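Local coordinates for protein adhesin (Streptococcus sanguinis SK1 = NCTC 7863, PDB 6VT2) that binds sialylated glycans through tandem Siglec-like modules, and so probably attaches the streptococcus to sialoglycans on host surfaces, at residues 94-100 with 118-124. Sequence-based numbering, arbitrary orientation.
Sequences DRYTKYV and ERFVLVI. With SIA (N-acetyl-alpha-neuraminic acid), chain D; GAL (beta-D-galactopyranose), chain B.
Arg-119 lies alongside Tyr-99 on one face of the antiparallel pair formed by 94-100 and 118-124. Its CB sits 4.1 Å from the Tyr-99 ring centroid and 22° off the ring normal, a CH-pi contact, while CD approaches CE2. Arg-119 NH1 bonds to Ser-117 O. On the same face Arg-95 bends at chi3, laying its guanidinium over Val-121: CG1 is 3.6 Å from NH2, on one face of the flat group.

The other face is more buried. Phe-120 has CG wedged between its backbone N and carbonyl carbon (chi1 60°), which brings the ring against 94-100: CZ is 3.7 Å from Lys-98 CB, Lys-98 O lies over one ring face, and Val-100 CG2 abuts the ring edge. Tyr-96 CE2 touches Ile-124 CG1. Six backbone bonds set this register; the one from Val-100 N to Glu-118 O is straight at N-H (170°) but arrives above the carbonyl plane.

That pairing leaves the other edge of 94-100 for sialic acid: Arg-95 O accepts from N5 at 2.9 Å, Thr-97 N reaches O1B and OG1 grips O1A, so both carboxylate oxygens are held. Lys-98 NZ bonds O8 and O9, plus Asn-42 OD1 and the backbone O of Asp-53. Tyr-99 OH donates to galactose O6 at 2.6 Å. Tyr-96 to Tyr-99 (YTKY) resemble the YTRY-type sialic acid motif of related adhesins, with lysine for arginine.

In the mixed sheet, 119-125 pairs parallel with strand 13-17, and 95-104 antiparallel with 35-41; Phe-120 meets Phe-24 of strand 21-29 edge-to-face.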
loop_
_atom_site.group_PDB
_atom_site.type_symbol
_atom_site.label_atom_id
_atom_site.label_comp_id
_atom_site.label_asym_id
_atom_site.label_seq_id
_atom_site.Cartn_x
_atom_site.Cartn_y
_atom_site.Cartn_z
ATOM N N ASP A 94 36.740 0.770 -26.934
ATOM C CA ASP A 94 36.095 -0.530 -26.717
ATOM C C ASP A 94 34.871 -0.684 -27.619
ATOM O O ASP A 94 33.702 -0.602 -27.256
ATOM C CB ASP A 94 35.820 -0.718 -25.239
ATOM C CG ASP A 94 37.098 -0.994 -24.455
ATOM O OD1 ASP A 94 37.798 -1.965 -24.848
ATOM O OD2 ASP A 94 37.454 -0.217 -23.508
ATOM N N ARG A 95 35.232 -0.851 -28.893
ATOM C CA ARG A 95 34.317 -0.909 -30.018
ATOM C C ARG A 95 34.920 -1.796 -31.097
ATOM O O ARG A 95 36.052 -1.962 -31.132
ATOM C CB ARG A 95 34.046 0.489 -30.563
ATOM C CG ARG A 95 35.296 1.164 -31.079
ATOM C CD ARG A 95 35.102 2.657 -31.182
ATOM N NE ARG A 95 34.197 3.074 -32.221
ATOM C CZ ARG A 95 33.001 3.539 -32.007
ATOM N NH1 ARG A 95 32.522 3.536 -30.794
ATOM N NH2 ARG A 95 32.275 3.963 -33.001
ATOM N N TYR A 96 34.083 -2.363 -31.943
ATOM C CA TYR A 96 34.553 -3.283 -32.978
ATOM C C TYR A 96 33.822 -3.010 -34.294
ATOM O O TYR A 96 32.679 -3.111 -34.287
ATOM C CB TYR A 96 34.243 -4.708 -32.530
ATOM C CG TYR A 96 34.956 -5.134 -31.291
ATOM C CD1 TYR A 96 36.276 -5.499 -31.325
ATOM C CD2 TYR A 96 34.346 -5.034 -30.073
ATOM C CE1 TYR A 96 36.932 -5.854 -30.179
ATOM C CE2 TYR A 96 35.002 -5.353 -28.915
ATOM C CZ TYR A 96 36.269 -5.851 -28.978
ATOM O OH TYR A 96 36.988 -6.153 -27.876
ATOM N N THR A 97 34.558 -2.804 -35.363
ATOM C CA THR A 97 33.959 -2.580 -36.678
ATOM C C THR A 97 34.159 -3.901 -37.398
ATOM O O THR A 97 35.249 -4.261 -37.591
ATOM C CB THR A 97 34.654 -1.484 -37.462
ATOM O OG1 THR A 97 34.666 -0.380 -36.578
ATOM C CG2 THR A 97 33.934 -1.188 -38.750
ATOM N N LYS A 98 33.078 -4.582 -37.717
ATOM C CA LYS A 98 33.195 -5.878 -38.382
ATOM C C LYS A 98 32.324 -5.874 -39.639
ATOM O O LYS A 98 31.385 -5.201 -39.711
ATOM C CB LYS A 98 32.814 -6.994 -37.434
ATOM C CG LYS A 98 33.587 -7.017 -36.132
ATOM C CD LYS A 98 35.032 -7.353 -36.409
ATOM C CE LYS A 98 35.833 -6.903 -35.230
ATOM N NZ LYS A 98 37.211 -7.363 -35.259
ATOM N N TYR A 99 32.722 -6.708 -40.561
ATOM C CA TYR A 99 32.210 -6.637 -41.932
ATOM C C TYR A 99 31.343 -7.849 -42.225
ATOM O O TYR A 99 31.647 -8.964 -41.797
ATOM C CB TYR A 99 33.376 -6.567 -42.890
ATOM C CG TYR A 99 34.081 -5.264 -42.765
ATOM C CD1 TYR A 99 34.958 -5.009 -41.749
ATOM C CD2 TYR A 99 33.776 -4.235 -43.628
ATOM C CE1 TYR A 99 35.503 -3.729 -41.575
ATOM C CE2 TYR A 99 34.366 -2.971 -43.532
ATOM C CZ TYR A 99 35.186 -2.720 -42.452
ATOM O OH TYR A 99 35.676 -1.463 -42.360
ATOM N N VAL A 100 30.257 -7.605 -42.942
ATOM C CA VAL A 100 29.294 -8.641 -43.284
ATOM C C VAL A 100 29.278 -8.784 -44.798
ATOM O O VAL A 100 29.103 -7.806 -45.521
ATOM C CB VAL A 100 27.908 -8.331 -42.712
ATOM C CG1 VAL A 100 26.995 -9.457 -43.059
ATOM C CG2 VAL A 100 27.951 -8.135 -41.203
ATOM N N GLU A 118 29.517 -3.253 -46.280
ATOM C CA GLU A 118 28.545 -3.525 -45.239
ATOM C C GLU A 118 29.253 -3.923 -43.960
ATOM O O GLU A 118 30.098 -4.819 -43.945
ATOM C CB GLU A 118 27.616 -4.621 -45.695
ATOM C CG GLU A 118 26.763 -4.307 -46.948
ATOM C CD GLU A 118 27.398 -4.602 -48.309
ATOM O OE1 GLU A 118 28.618 -4.906 -48.420
ATOM O OE2 GLU A 118 26.635 -4.555 -49.303
ATOM N N ARG A 119 28.877 -3.252 -42.878
ATOM C CA ARG A 119 29.608 -3.404 -41.639
ATOM C C ARG A 119 28.726 -2.885 -40.518
ATOM O O ARG A 119 27.774 -2.123 -40.746
ATOM C CB ARG A 119 30.927 -2.638 -41.675
ATOM C CG ARG A 119 30.787 -1.135 -41.786
ATOM C CD ARG A 119 32.098 -0.513 -42.345
ATOM N NE ARG A 119 31.883 0.909 -42.268
ATOM C CZ ARG A 119 31.154 1.605 -43.112
ATOM N NH1 ARG A 119 30.647 1.030 -44.208
ATOM N NH2 ARG A 119 30.934 2.912 -42.867
ATOM N N PHE A 120 29.102 -3.271 -39.316
ATOM C CA PHE A 120 28.490 -2.748 -38.116
ATOM C C PHE A 120 29.582 -2.367 -37.140
ATOM O O PHE A 120 30.675 -2.927 -37.179
ATOM C CB PHE A 120 27.521 -3.731 -37.455
ATOM C CG PHE A 120 28.142 -5.010 -37.034
ATOM C CD1 PHE A 120 28.684 -5.144 -35.772
ATOM C CD2 PHE A 120 28.195 -6.099 -37.903
ATOM C CE1 PHE A 120 29.330 -6.319 -35.389
ATOM C CE2 PHE A 120 28.753 -7.264 -37.516
ATOM C CZ PHE A 120 29.339 -7.396 -36.237
ATOM N N VAL A 121 29.277 -1.462 -36.208
ATOM C CA VAL A 121 30.172 -1.162 -35.104
ATOM C C VAL A 121 29.469 -1.610 -33.849
ATOM O O VAL A 121 28.370 -1.132 -33.530
ATOM C CB VAL A 121 30.516 0.312 -35.018
ATOM C CG1 VAL A 121 31.507 0.535 -33.893
ATOM C CG2 VAL A 121 31.156 0.784 -36.346
ATOM N N LEU A 122 30.083 -2.548 -33.163
ATOM C CA LEU A 122 29.643 -3.009 -31.866
ATOM C C LEU A 122 30.360 -2.216 -30.795
ATOM O O LEU A 122 31.586 -2.159 -30.786
ATOM C CB LEU A 122 29.920 -4.505 -31.767
ATOM C CG LEU A 122 29.365 -5.180 -30.531
ATOM C CD1 LEU A 122 27.871 -5.213 -30.585
ATOM C CD2 LEU A 122 29.995 -6.582 -30.489
ATOM N N VAL A 123 29.600 -1.553 -29.954
ATOM C CA VAL A 123 30.130 -0.593 -29.000
ATOM C C VAL A 123 29.844 -1.115 -27.624
ATOM O O VAL A 123 28.673 -1.311 -27.274
ATOM C CB VAL A 123 29.530 0.802 -29.221
ATOM C CG1 VAL A 123 30.120 1.855 -28.272
ATOM C CG2 VAL A 123 29.687 1.244 -30.629
ATOM N N ILE A 124 30.894 -1.234 -26.808
ATOM C CA ILE A 124 30.731 -1.824 -25.491
ATOM C C ILE A 124 30.610 -0.741 -24.428
ATOM O O ILE A 124 31.509 0.085 -24.290
ATOM C CB ILE A 124 31.876 -2.775 -25.153
ATOM C CG1 ILE A 124 32.125 -3.770 -26.321
ATOM C CG2 ILE A 124 31.669 -3.373 -23.817
ATOM C CD1 ILE A 124 30.905 -4.471 -26.748
HETATM C C1 SIA D . 37.657 -1.251 -34.768
HETATM C C2 SIA D . 39.183 -1.007 -34.397
HETATM C C3 SIA D . 39.407 0.028 -33.288
HETATM C C4 SIA D . 38.885 -0.407 -31.917
HETATM C C5 SIA D . 39.433 -1.793 -31.549
HETATM C C6 SIA D . 39.204 -2.781 -32.722
HETATM C C7 SIA D . 39.877 -4.168 -32.545
HETATM C C8 SIA D . 39.794 -4.980 -33.863
HETATM C C9 SIA D . 40.119 -6.446 -33.602
HETATM C C10 SIA D . 39.472 -2.591 -29.213
HETATM C C11 SIA D . 38.633 -3.144 -28.063
HETATM N N5 SIA D . 38.786 -2.323 -30.350
HETATM O O1A SIA D . 36.891 -0.264 -34.714
HETATM O O1B SIA D . 37.412 -2.437 -35.128
HETATM O O4 SIA D . 39.263 0.533 -30.892
HETATM O O6 SIA D . 39.759 -2.265 -33.926
HETATM O O7 SIA D . 41.206 -4.029 -32.070
HETATM O O8 SIA D . 38.489 -4.824 -34.431
HETATM O O9 SIA D . 39.007 -7.039 -32.926
HETATM O O10 SIA D . 40.683 -2.415 -29.098
HETATM C C1 GAL B . 41.260 -1.751 -38.706
HETATM C C2 GAL B . 41.291 -1.142 -37.288
HETATM C C3 GAL B . 39.905 -1.156 -36.654
HETATM C C4 GAL B . 38.876 -0.517 -37.598
HETATM C C5 GAL B . 38.936 -1.241 -38.940
HETATM C C6 GAL B . 37.973 -0.682 -40.003
HETATM O O2 GAL B . 42.128 -1.891 -36.425
HETATM O O3 GAL B . 39.896 -0.433 -35.425
HETATM O O4 GAL B . 39.158 0.853 -37.774
HETATM O O5 GAL B . 40.250 -1.136 -39.489
HETATM O O6 GAL B . 37.971 -1.485 -41.176
#